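Local coordinates for protein chitinase A (Cycas revoluta, PDB 4R5E) that probably hydrolyses the glycosidic bonds of chitin as a plant class V chitinase of glycosyl hydrolase family 18, and here holds allosamizoline and N-acetyl-allosamine sugars, at residues A[7-12]-A[324-329]; A[239-244]-A[330-335]. All blocks are in the same frame, centred on the assembly; numbering follows the deposited sequence.

Contact 1 of 2, residues A[7-12]-A[324-329]. With AMI (allosamizoline), chain E; NAA (2-acetamido-2-deoxy-beta-D-allopyranose), chain B.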
ATOM      1  N   VAL A   7       4.731   8.073  -3.707  1.00  8.44           N
ATOM      2  CA  VAL A   7       5.177   6.688  -3.561  1.00  8.34           C
ATOM      3  C   VAL A   7       4.403   5.764  -4.506  1.00  7.94           C
ATOM      4  O   VAL A   7       3.193   5.898  -4.669  1.00  7.81           O
ATOM      5  CB  VAL A   7       5.006   6.220  -2.095  1.00  8.45           C
ATOM      6  CG1 VAL A   7       5.388   4.753  -1.924  1.00  8.49           C
ATOM      7  CG2 VAL A   7       5.818   7.097  -1.151  1.00  8.55           C
ATOM      8  N   GLY A   8       5.107   4.819  -5.119  1.00  7.65           N
ATOM      9  CA  GLY A   8       4.468   3.804  -5.961  1.00  7.56           C
ATOM     10  C   GLY A   8       4.990   2.425  -5.617  1.00  7.47           C
ATOM     11  O   GLY A   8       6.180   2.263  -5.372  1.00  7.64           O
ATOM     12  N   PHE A   9       4.097   1.434  -5.604  1.00  7.32           N
ATOM     13  CA  PHE A   9       4.470   0.029  -5.417  1.00  7.33           C
ATOM     14  C   PHE A   9       4.412  -0.719  -6.740  1.00  7.47           C
ATOM     15  O   PHE A   9       3.390  -0.686  -7.432  1.00  7.57           O
ATOM     16  CB  PHE A   9       3.519  -0.656  -4.427  1.00  7.31           C
ATOM     17  CG  PHE A   9       3.749  -0.264  -3.000  1.00  7.30           C
ATOM     18  CD1 PHE A   9       3.218   0.918  -2.497  1.00  7.31           C
ATOM     19  CD2 PHE A   9       4.500  -1.076  -2.154  1.00  7.28           C
ATOM     20  CE1 PHE A   9       3.436   1.287  -1.182  1.00  7.33           C
ATOM     21  CE2 PHE A   9       4.716  -0.713  -0.836  1.00  7.24           C
ATOM     22  CZ  PHE A   9       4.174   0.466  -0.347  1.00  7.34           C
ATOM     23  N   TRP A  10       5.507  -1.401  -7.076  1.00  7.53           N
ATOM     24  CA  TRP A  10       5.563  -2.262  -8.255  1.00  7.68           C
ATOM     25  C   TRP A  10       5.646  -3.716  -7.800  1.00  7.91           C
ATOM     26  O   TRP A  10       6.593  -4.081  -7.110  1.00  7.82           O
ATOM     27  CB  TRP A  10       6.770  -1.933  -9.133  1.00  7.85           C
ATOM     28  CG  TRP A  10       6.834  -2.839 -10.320  1.00  8.11           C
ATOM     29  CD1 TRP A  10       6.074  -2.757 -11.450  1.00  8.29           C
ATOM     30  CD2 TRP A  10       7.653  -4.010 -10.470  1.00  8.37           C
ATOM     31  NE1 TRP A  10       6.389  -3.781 -12.304  1.00  8.41           N
ATOM     32  CE2 TRP A  10       7.357  -4.562 -11.730  1.00  8.38           C
ATOM     33  CE3 TRP A  10       8.637  -4.619  -9.679  1.00  8.50           C
ATOM     34  CZ2 TRP A  10       7.990  -5.705 -12.214  1.00  8.58           C
ATOM     35  CZ3 TRP A  10       9.264  -5.760 -10.163  1.00  8.59           C
ATOM     36  CH2 TRP A  10       8.941  -6.285 -11.425  1.00  8.64           C
ATOM     37  N   PRO A  11       4.662  -4.550  -8.178  1.00  8.05           N
ATOM     38  CA  PRO A  11       4.684  -5.949  -7.769  1.00  8.28           C
ATOM     39  C   PRO A  11       5.399  -6.834  -8.785  1.00  8.80           C
ATOM     40  O   PRO A  11       5.089  -6.798  -9.982  1.00  9.01           O
ATOM     41  CB  PRO A  11       3.201  -6.300  -7.675  1.00  8.27           C
ATOM     42  CG  PRO A  11       2.556  -5.437  -8.714  1.00  8.20           C
ATOM     43  CD  PRO A  11       3.470  -4.260  -8.989  1.00  8.21           C
ATOM     44  N   ALA A  12       6.348  -7.632  -8.302  1.00  9.38           N
ATOM     45  CA  ALA A  12       7.154  -8.485  -9.168  1.00 10.04           C
ATOM     46  C   ALA A  12       6.343  -9.498  -9.972  1.00 10.68           C
ATOM     47  O   ALA A  12       6.787  -9.904 -11.046  1.00 10.94           O
ATOM     48  CB  ALA A  12       8.232  -9.192  -8.360  1.00 10.06           C
ATOM     49  N   GLY A 324       2.665  12.624   2.289  1.00  9.09           N
ATOM     50  CA  GLY A 324       2.409  12.426   0.869  1.00  8.72           C
ATOM     51  C   GLY A 324       1.373  11.350   0.628  1.00  8.42           C
ATOM     52  O   GLY A 324       0.460  11.154   1.429  1.00  8.41           O
ATOM     53  N   TYR A 325       1.509  10.667  -0.508  1.00  8.11           N
ATOM     54  CA  TYR A 325       0.575   9.624  -0.905  1.00  7.83           C
ATOM     55  C   TYR A 325       1.331   8.455  -1.518  1.00  7.67           C
ATOM     56  O   TYR A 325       2.488   8.599  -1.945  1.00  7.60           O
ATOM     57  CB  TYR A 325      -0.435  10.163  -1.924  1.00  7.90           C
ATOM     58  CG  TYR A 325       0.225  10.753  -3.152  1.00  7.95           C
ATOM     59  CD1 TYR A 325       0.608   9.940  -4.218  1.00  7.95           C
ATOM     60  CD2 TYR A 325       0.482  12.112  -3.244  1.00  7.97           C
ATOM     61  CE1 TYR A 325       1.234  10.470  -5.334  1.00  8.04           C
ATOM     62  CE2 TYR A 325       1.101  12.653  -4.363  1.00  8.07           C
ATOM     63  CZ  TYR A 325       1.472  11.825  -5.410  1.00  8.03           C
ATOM     64  OH  TYR A 325       2.094  12.372  -6.520  1.00  8.40           O
ATOM     65  N   PHE A 326       0.666   7.306  -1.565  1.00  7.35           N
ATOM     66  CA  PHE A 326       1.191   6.145  -2.285  1.00  7.39           C
ATOM     67  C   PHE A 326       0.115   5.526  -3.155  1.00  7.28           C
ATOM     68  O   PHE A 326      -1.073   5.654  -2.873  1.00  7.51           O
ATOM     69  CB  PHE A 326       1.847   5.110  -1.342  1.00  7.36           C
ATOM     70  CG  PHE A 326       0.893   4.149  -0.672  1.00  7.32           C
ATOM     71  CD1 PHE A 326       0.350   3.072  -1.367  1.00  7.28           C
ATOM     72  CD2 PHE A 326       0.594   4.284   0.677  1.00  7.24           C
ATOM     73  CE1 PHE A 326      -0.496   2.177  -0.739  1.00  7.25           C
ATOM     74  CE2 PHE A 326      -0.252   3.393   1.310  1.00  7.23           C
ATOM     75  CZ  PHE A 326      -0.806   2.337   0.600  1.00  7.26           C
ATOM     76  N   PHE A 327       0.560   4.853  -4.209  1.00  7.18           N
ATOM     77  CA  PHE A 327      -0.301   4.079  -5.082  1.00  7.18           C
ATOM     78  C   PHE A 327       0.049   2.598  -5.005  1.00  7.27           C
ATOM     79  O   PHE A 327       1.215   2.228  -5.155  1.00  7.41           O
ATOM     80  CB  PHE A 327      -0.137   4.535  -6.529  1.00  7.15           C
ATOM     81  CG  PHE A 327      -0.803   5.845  -6.839  1.00  7.14           C
ATOM     82  CD1 PHE A 327      -2.188   5.943  -6.882  1.00  7.17           C
ATOM     83  CD2 PHE A 327      -0.049   6.974  -7.114  1.00  7.13           C
ATOM     84  CE1 PHE A 327      -2.806   7.148  -7.175  1.00  7.25           C
ATOM     85  CE2 PHE A 327      -0.662   8.182  -7.412  1.00  7.26           C
ATOM     86  CZ  PHE A 327      -2.044   8.263  -7.448  1.00  7.26           C
ATOM     87  N   TRP A 328      -0.968   1.769  -4.771  1.00  7.31           N
ATOM     88  CA  TRP A 328      -0.875   0.324  -4.979  1.00  7.46           C
ATOM     89  C   TRP A 328      -1.843  -0.048  -6.105  1.00  7.29           C
ATOM     90  O   TRP A 328      -3.043   0.144  -5.932  1.00  7.24           O
ATOM     91  CB  TRP A 328      -1.260  -0.481  -3.728  1.00  7.56           C
ATOM     92  CG  TRP A 328      -1.201  -1.943  -4.047  1.00  7.64           C
ATOM     93  CD1 TRP A 328      -2.153  -2.679  -4.690  1.00  7.69           C
ATOM     94  CD2 TRP A 328      -0.091  -2.822  -3.838  1.00  7.70           C
ATOM     95  NE1 TRP A 328      -1.709  -3.964  -4.881  1.00  7.76           N
ATOM     96  CE2 TRP A 328      -0.445  -4.078  -4.368  1.00  7.66           C
ATOM     97  CE3 TRP A 328       1.169  -2.671  -3.250  1.00  7.69           C
ATOM     98  CZ2 TRP A 328       0.406  -5.181  -4.315  1.00  7.69           C
ATOM     99  CZ3 TRP A 328       2.014  -3.761  -3.203  1.00  7.73           C
ATOM    100  CH2 TRP A 328       1.632  -5.000  -3.730  1.00  7.68           C
ATOM    101  N   SER A 329      -1.390  -0.597  -7.239  1.00  7.30           N
ATOM    102  CA  SER A 329       0.021  -0.820  -7.598  1.00  7.33           C
ATOM    103  C   SER A 329       0.221  -0.324  -9.030  1.00  7.38           C
ATOM    104  O   SER A 329      -0.716  -0.310  -9.825  1.00  7.28           O
ATOM    105  CB  SER A 329       0.406  -2.299  -7.464  1.00  7.40           C
ATOM    106  OG  SER A 329      -0.404  -3.141  -8.281  1.00  7.50           O
TER
HETATM  107  C1  AMI E 403      -2.066  -4.332  -0.159  1.00 11.99           C
HETATM  108  C2  AMI E 403      -1.066  -5.435   0.177  1.00 12.06           C
HETATM  109  C3  AMI E 403      -0.938  -6.299  -1.069  1.00 12.42           C
HETATM  110  C4  AMI E 403      -2.319  -6.145  -1.722  1.00 12.34           C
HETATM  111  C5  AMI E 403      -2.620  -4.660  -1.535  1.00 12.35           C
HETATM  112  C6  AMI E 403      -4.061  -4.188  -1.749  1.00 12.90           C
HETATM  113  C7  AMI E 403      -0.028  -3.443   0.235  1.00 11.23           C
HETATM  114  C8  AMI E 403       2.213  -2.721   0.866  1.00 10.59           C
HETATM  115  C9  AMI E 403       0.536  -1.078   0.116  1.00 10.70           C
HETATM  116  N2  AMI E 403       0.153  -4.675   0.441  1.00 11.56           N
HETATM  117  N7  AMI E 403       0.857  -2.476   0.393  1.00 10.71           N
HETATM  118  O3  AMI E 403      -0.574  -7.647  -0.740  1.00 13.09           O
HETATM  119  O4  AMI E 403      -2.325  -6.517  -3.101  1.00 12.61           O
HETATM  120  O6  AMI E 403      -4.969  -4.849  -0.873  1.00 14.16           O
HETATM  121  O7  AMI E 403      -1.341  -3.114  -0.234  1.00 11.65           O
HETATM  122  C1  NAA B   1      -2.449  -7.878  -3.516  1.00 15.05           C
HETATM  123  C2  NAA B   1      -2.885  -7.978  -4.969  1.00 15.11           C
HETATM  124  C3  NAA B   1      -2.790  -9.424  -5.447  1.00 16.35           C
HETATM  125  C4  NAA B   1      -1.431 -10.051  -5.133  1.00 17.68           C
HETATM  126  C5  NAA B   1      -1.063  -9.805  -3.678  1.00 17.46           C
HETATM  127  C6  NAA B   1       0.332 -10.329  -3.329  1.00 17.73           C
HETATM  128  C7  NAA B   1      -4.542  -6.320  -5.731  1.00 12.69           C
HETATM  129  C8  NAA B   1      -5.999  -5.961  -5.803  1.00 12.46           C
HETATM  130  N2  NAA B   1      -4.246  -7.473  -5.124  1.00 13.70           N
HETATM  131  O3  NAA B   1      -3.832 -10.185  -4.814  1.00 16.47           O
HETATM  132  O4  NAA B   1      -1.475 -11.474  -5.333  1.00 19.64           O
HETATM  133  O5  NAA B   1      -1.124  -8.403  -3.412  1.00 16.38           O
HETATM  134  O6  NAA B   1       0.653 -10.001  -1.970  1.00 18.53           O
HETATM  135  O7  NAA B   1      -3.698  -5.581  -6.217  1.00 11.71           O
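Strands 5-11 and 324-328, the first and last of the parallel barrel of this family 18 enzyme, meet where Val7 and Gly8 pair with Phe326 and Phe327. The axes of their short segments come within 4.5 Å at 18°. Val7 N donates to Tyr325 O, Phe327 N to Val7 O, and Phe9 N to Phe327 O at 3.0 Å. This bonding joins the two ends of the TIM-barrel wall, so the barrel closes here. Val7, Phe9, Phe326 and Trp328 share one face of the sheet, and the three aromatic residues among them meet the inhibitor. Val7 CB lies 3.4 Å from Phe326 CB, and the edge of the Phe9 ring points at the face of Phe326 in an offset edge-to-face pair, planes at 72°. With Trp328 the Phe9 ring is oblique; the tight spot is Phe9 CB against Trp328 CE3 at 3.3 Å. Trp328 sets CG anti to its own N (chi1 177°), which lays the indole beneath allosamizoline: AMI C5 stands 3.5 Å above one face, toward the rim, while Ser329 CB, following a cis peptide bond, backs the opposite face. In the indole plane, Trp328 NE1 gives NAA O7 a hydrogen bond of 2.9 Å. Replacing Trp328 with a leucine would probably leave the allosamizoline sugar without its flat platform and NAA O7 without the indole donor. The dimethylamino end is met by phenylalanines: AMI C9 packs over one face of Phe9, and Phe326 CE1 comes to 3.5 Å from the same methyl. Asp193, Tyr192 and Gly78 hold the inhibitor's polar atoms.

Contact 2 of 2, residues A[239-244]-A[330-335]. With NAA (2-acetamido-2-deoxy-beta-D-allopyranose), chain B.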
ATOM      1  N   PRO A 239      -5.734   3.371  -4.123  1.00  8.00           N
ATOM      2  CA  PRO A 239      -5.655   2.197  -4.981  1.00  8.02           C
ATOM      3  C   PRO A 239      -5.700   2.540  -6.469  1.00  8.07           C
ATOM      4  O   PRO A 239      -6.392   3.474  -6.878  1.00  7.99           O
ATOM      5  CB  PRO A 239      -6.897   1.400  -4.579  1.00  8.07           C
ATOM      6  CG  PRO A 239      -7.883   2.447  -4.205  1.00  8.11           C
ATOM      7  CD  PRO A 239      -7.101   3.591  -3.619  1.00  8.17           C
ATOM      8  N   LEU A 240      -4.945   1.780  -7.263  1.00  7.98           N
ATOM      9  CA  LEU A 240      -5.019   1.852  -8.720  1.00  8.06           C
ATOM     10  C   LEU A 240      -5.843   0.696  -9.281  1.00  8.29           C
ATOM     11  O   LEU A 240      -5.725   0.338 -10.457  1.00  8.49           O
ATOM     12  CB  LEU A 240      -3.613   1.868  -9.325  1.00  7.94           C
ATOM     13  CG  LEU A 240      -2.804   3.130  -9.032  1.00  7.91           C
ATOM     14  CD1 LEU A 240      -1.395   2.980  -9.583  1.00  7.90           C
ATOM     15  CD2 LEU A 240      -3.494   4.362  -9.606  1.00  7.92           C
ATOM     16  N   PHE A 241      -6.680   0.119  -8.423  1.00  8.33           N
ATOM     17  CA  PHE A 241      -7.627  -0.914  -8.801  1.00  8.62           C
ATOM     18  C   PHE A 241      -8.958  -0.583  -8.153  1.00  8.71           C
ATOM     19  O   PHE A 241      -9.026   0.202  -7.198  1.00  8.61           O
ATOM     20  CB  PHE A 241      -7.155  -2.293  -8.324  1.00  8.77           C
ATOM     21  CG  PHE A 241      -7.117  -2.425  -6.834  1.00  8.88           C
ATOM     22  CD1 PHE A 241      -6.013  -1.987  -6.118  1.00  8.97           C
ATOM     23  CD2 PHE A 241      -8.204  -2.934  -6.139  1.00  9.03           C
ATOM     24  CE1 PHE A 241      -5.983  -2.075  -4.739  1.00  9.07           C
ATOM     25  CE2 PHE A 241      -8.178  -3.030  -4.756  1.00  9.06           C
ATOM     26  CZ  PHE A 241      -7.066  -2.590  -4.057  1.00  9.07           C
ATOM     27  N   GLY A 242     -10.012  -1.187  -8.681  1.00  8.87           N
ATOM     28  CA  GLY A 242     -11.345  -1.070  -8.109  1.00  9.13           C
ATOM     29  C   GLY A 242     -11.825  -2.410  -7.609  1.00  9.44           C
ATOM     30  O   GLY A 242     -11.267  -3.450  -7.970  1.00  9.36           O
ATOM     31  N   ARG A 243     -12.859  -2.381  -6.776  1.00  9.93           N
ATOM     32  CA  ARG A 243     -13.525  -3.595  -6.325  1.00 10.54           C
ATOM     33  C   ARG A 243     -14.826  -3.722  -7.100  1.00 10.48           C
ATOM     34  O   ARG A 243     -15.560  -2.742  -7.252  1.00 10.11           O
ATOM     35  CB  ARG A 243     -13.789  -3.547  -4.821  1.00 11.08           C
ATOM     36  CG  ARG A 243     -12.529  -3.598  -3.975  1.00 11.53           C
ATOM     37  CD  ARG A 243     -12.026  -5.016  -3.849  1.00 12.10           C
ATOM     38  NE  ARG A 243     -10.699  -5.078  -3.242  1.00 12.55           N
ATOM     39  CZ  ARG A 243      -9.884  -6.123  -3.335  1.00 13.01           C
ATOM     40  NH1 ARG A 243     -10.250  -7.210  -4.005  1.00 13.53           N
ATOM     41  NH2 ARG A 243      -8.694  -6.078  -2.750  1.00 12.87           N
ATOM     42  N   SER A 244     -15.098  -4.921  -7.604  1.00 10.64           N
ATOM     43  CA  SER A 244     -16.236  -5.140  -8.485  1.00 10.97           C
ATOM     44  C   SER A 244     -17.234  -6.127  -7.911  1.00 11.31           C
ATOM     45  O   SER A 244     -16.869  -7.067  -7.185  1.00 11.89           O
ATOM     46  CB  SER A 244     -15.753  -5.651  -9.836  1.00 10.92           C
ATOM     47  OG  SER A 244     -15.132  -6.909  -9.688  1.00 10.84           O
ATOM     48  N   VAL A 330       1.441   0.070  -9.362  1.00  7.36           N
ATOM     49  CA  VAL A 330       1.657   0.930 -10.533  1.00  7.50           C
ATOM     50  C   VAL A 330       1.411   0.241 -11.876  1.00  7.69           C
ATOM     51  O   VAL A 330       1.106   0.906 -12.864  1.00  7.86           O
ATOM     52  CB  VAL A 330       3.050   1.608 -10.519  1.00  7.54           C
ATOM     53  CG1 VAL A 330       3.171   2.530  -9.312  1.00  7.61           C
ATOM     54  CG2 VAL A 330       4.184   0.586 -10.546  1.00  7.61           C
ATOM     55  N   ASN A 331       1.569  -1.079 -11.904  1.00  7.97           N
ATOM     56  CA  ASN A 331       1.190  -1.903 -13.063  1.00  8.13           C
ATOM     57  C   ASN A 331      -0.290  -1.825 -13.437  1.00  8.39           C
ATOM     58  O   ASN A 331      -0.659  -2.160 -14.560  1.00  8.59           O
ATOM     59  CB  ASN A 331       1.575  -3.374 -12.844  1.00  8.24           C
ATOM     60  CG  ASN A 331       0.795  -4.025 -11.715  1.00  8.22           C
ATOM     61  OD1 ASN A 331       0.089  -5.025 -11.906  1.00  9.13           O
ATOM     62  ND2 ASN A 331       0.896  -3.453 -10.538  1.00  7.80           N
ATOM     63  N   GLN A 332      -1.128  -1.390 -12.506  1.00  8.41           N
ATOM     64  CA  GLN A 332      -2.575  -1.346 -12.724  1.00  8.51           C
ATOM     65  C   GLN A 332      -3.063  -0.077 -13.431  1.00  8.68           C
ATOM     66  O   GLN A 332      -4.238   0.014 -13.788  1.00  8.49           O
ATOM     67  CB  GLN A 332      -3.309  -1.516 -11.398  1.00  8.61           C
ATOM     68  CG  GLN A 332      -3.062  -2.859 -10.725  1.00  8.75           C
ATOM     69  CD  GLN A 332      -3.537  -2.899  -9.287  1.00  8.96           C
ATOM     70  OE1 GLN A 332      -3.537  -1.880  -8.583  1.00  9.11           O
ATOM     71  NE2 GLN A 332      -3.925  -4.082  -8.827  1.00  9.26           N
ATOM     72  N   ASP A 333      -2.177   0.897 -13.620  1.00  8.66           N
ATOM     73  CA  ASP A 333      -2.488   2.113 -14.370  1.00  8.90           C
ATOM     74  C   ASP A 333      -1.396   2.261 -15.419  1.00  9.33           C
ATOM     75  O   ASP A 333      -0.442   3.007 -15.241  1.00  9.21           O
ATOM     76  CB  ASP A 333      -2.545   3.308 -13.415  1.00  8.78           C
ATOM     77  CG  ASP A 333      -3.001   4.602 -14.087  1.00  8.76           C
ATOM     78  OD1 ASP A 333      -3.079   4.685 -15.333  1.00  8.68           O
ATOM     79  OD2 ASP A 333      -3.271   5.563 -13.340  1.00  8.67           O
ATOM     80  N   ILE A 334      -1.531   1.515 -16.512  1.00  9.94           N
ATOM     81  CA  ILE A 334      -0.418   1.375 -17.458  1.00 10.67           C
ATOM     82  C   ILE A 334      -0.004   2.698 -18.104  1.00 10.80           C
ATOM     83  O   ILE A 334       1.178   2.893 -18.398  1.00 10.76           O
ATOM     84  CB  ILE A 334      -0.680   0.287 -18.529  1.00 11.38           C
ATOM     85  CG1 ILE A 334      -1.845   0.654 -19.442  1.00 11.96           C
ATOM     86  CG2 ILE A 334      -0.925  -1.061 -17.870  1.00 11.36           C
ATOM     87  CD1 ILE A 334      -2.065  -0.340 -20.566  1.00 12.46           C
ATOM     88  N   ASP A 335      -0.956   3.613 -18.284  1.00 11.03           N
ATOM     89  CA  ASP A 335      -0.674   4.928 -18.880  1.00 11.34           C
ATOM     90  C   ASP A 335      -0.344   5.998 -17.826  1.00 10.77           C
ATOM     91  O   ASP A 335      -0.144   7.169 -18.149  1.00 10.94           O
ATOM     92  CB  ASP A 335      -1.839   5.365 -19.776  1.00 12.40           C
ATOM     93  CG  ASP A 335      -1.999   4.472 -20.996  1.00 13.36           C
ATOM     94  OD1 ASP A 335      -0.976   4.048 -21.567  1.00 14.57           O
ATOM     95  OD2 ASP A 335      -3.149   4.186 -21.388  1.00 14.56           O
TER
HETATM   96  C1  NAA B   1      -2.449  -7.878  -3.516  1.00 15.05           C
HETATM   97  C2  NAA B   1      -2.885  -7.978  -4.969  1.00 15.11           C
HETATM   98  C3  NAA B   1      -2.790  -9.424  -5.447  1.00 16.35           C
HETATM   99  C4  NAA B   1      -1.431 -10.051  -5.133  1.00 17.68           C
HETATM  100  C5  NAA B   1      -1.063  -9.805  -3.678  1.00 17.46           C
HETATM  101  C6  NAA B   1       0.332 -10.329  -3.329  1.00 17.73           C
HETATM  102  C7  NAA B   1      -4.542  -6.320  -5.731  1.00 12.69           C
HETATM  103  C8  NAA B   1      -5.999  -5.961  -5.803  1.00 12.46           C
HETATM  104  N2  NAA B   1      -4.246  -7.473  -5.124  1.00 13.70           N
HETATM  105  O3  NAA B   1      -3.832 -10.185  -4.814  1.00 16.47           O
HETATM  106  O4  NAA B   1      -1.475 -11.474  -5.333  1.00 19.64           O
HETATM  107  O5  NAA B   1      -1.124  -8.403  -3.412  1.00 16.38           O
HETATM  108  O6  NAA B   1       0.653 -10.001  -1.970  1.00 18.53           O
HETATM  109  O7  NAA B   1      -3.698  -5.581  -6.217  1.00 11.71           O
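Gln332 runs alongside the Phe241 side chain in the same direction, at a sugar site of the chitinase cleft, with amide and ring planes 58° apart. Gln332 leaves its backbone with CG anti to the carbonyl carbon (chi1 -63°) and stays extended beyond it, which carries the amide past the Leu240 carbonyl to the ring. Gln332 OE1 reaches the edge of Phe241 at CD1, 3.5 Å away, but its hydrogen bond comes from Ser329 N. That bond helps fix the amide's rotation and leaves Gln332 NE2 turned to NAA O7, a weak bond of 3.0 Å bent to 133°. The acetamido methyl then sits over the centre of the Phe241 ring, NAA C8 3.6 Å above its plane, a CH-pi-like placement. Nearer the backbone, Gln332 CB presses on Leu240 O at 3.2 Å. Both Leu240 methyls straddle Asp333 CB, CD1 packing on Val330 CA as well and CD2 lying 3.9 Å from Asp333 OD2. The Asp333 carboxylate accepts Ile337 N and Leu338 N at the start of helix 337-346. No hydrogen bond crosses between the two segments; segment 330-335, a 3-10 turn and loop, lies on the connection from strand 324-328 to helix 337-346 and packs on strand 234-247, with Leu240 touching both Phe327 of strand 324-328 and Leu338 of the helix.

Both contacts are buried, the centre of contact 1 about 6 Å from the centre of the chain and that of contact 2 about 12 Å. Strand 324-328 serves contact 1, against strand 5-11, and the loop that follows it serves contact 2, against strand 234-247; Trp328 O lies 2.8 Å from Leu240 N, and Phe9 O equally near Val330 N, both probable hydrogen bonds. The chemistry differs accordingly. Residues 7-12 and 324-329 combine backbone bonding with an aromatic cluster, burying 431 Å², whereas 239-244 and 330-335 bury 258 Å² by van der Waals packing with no hydrogen bond between the segments. They converge on the same sugar, whose acetamido oxygen takes one indole and one weaker amide donor.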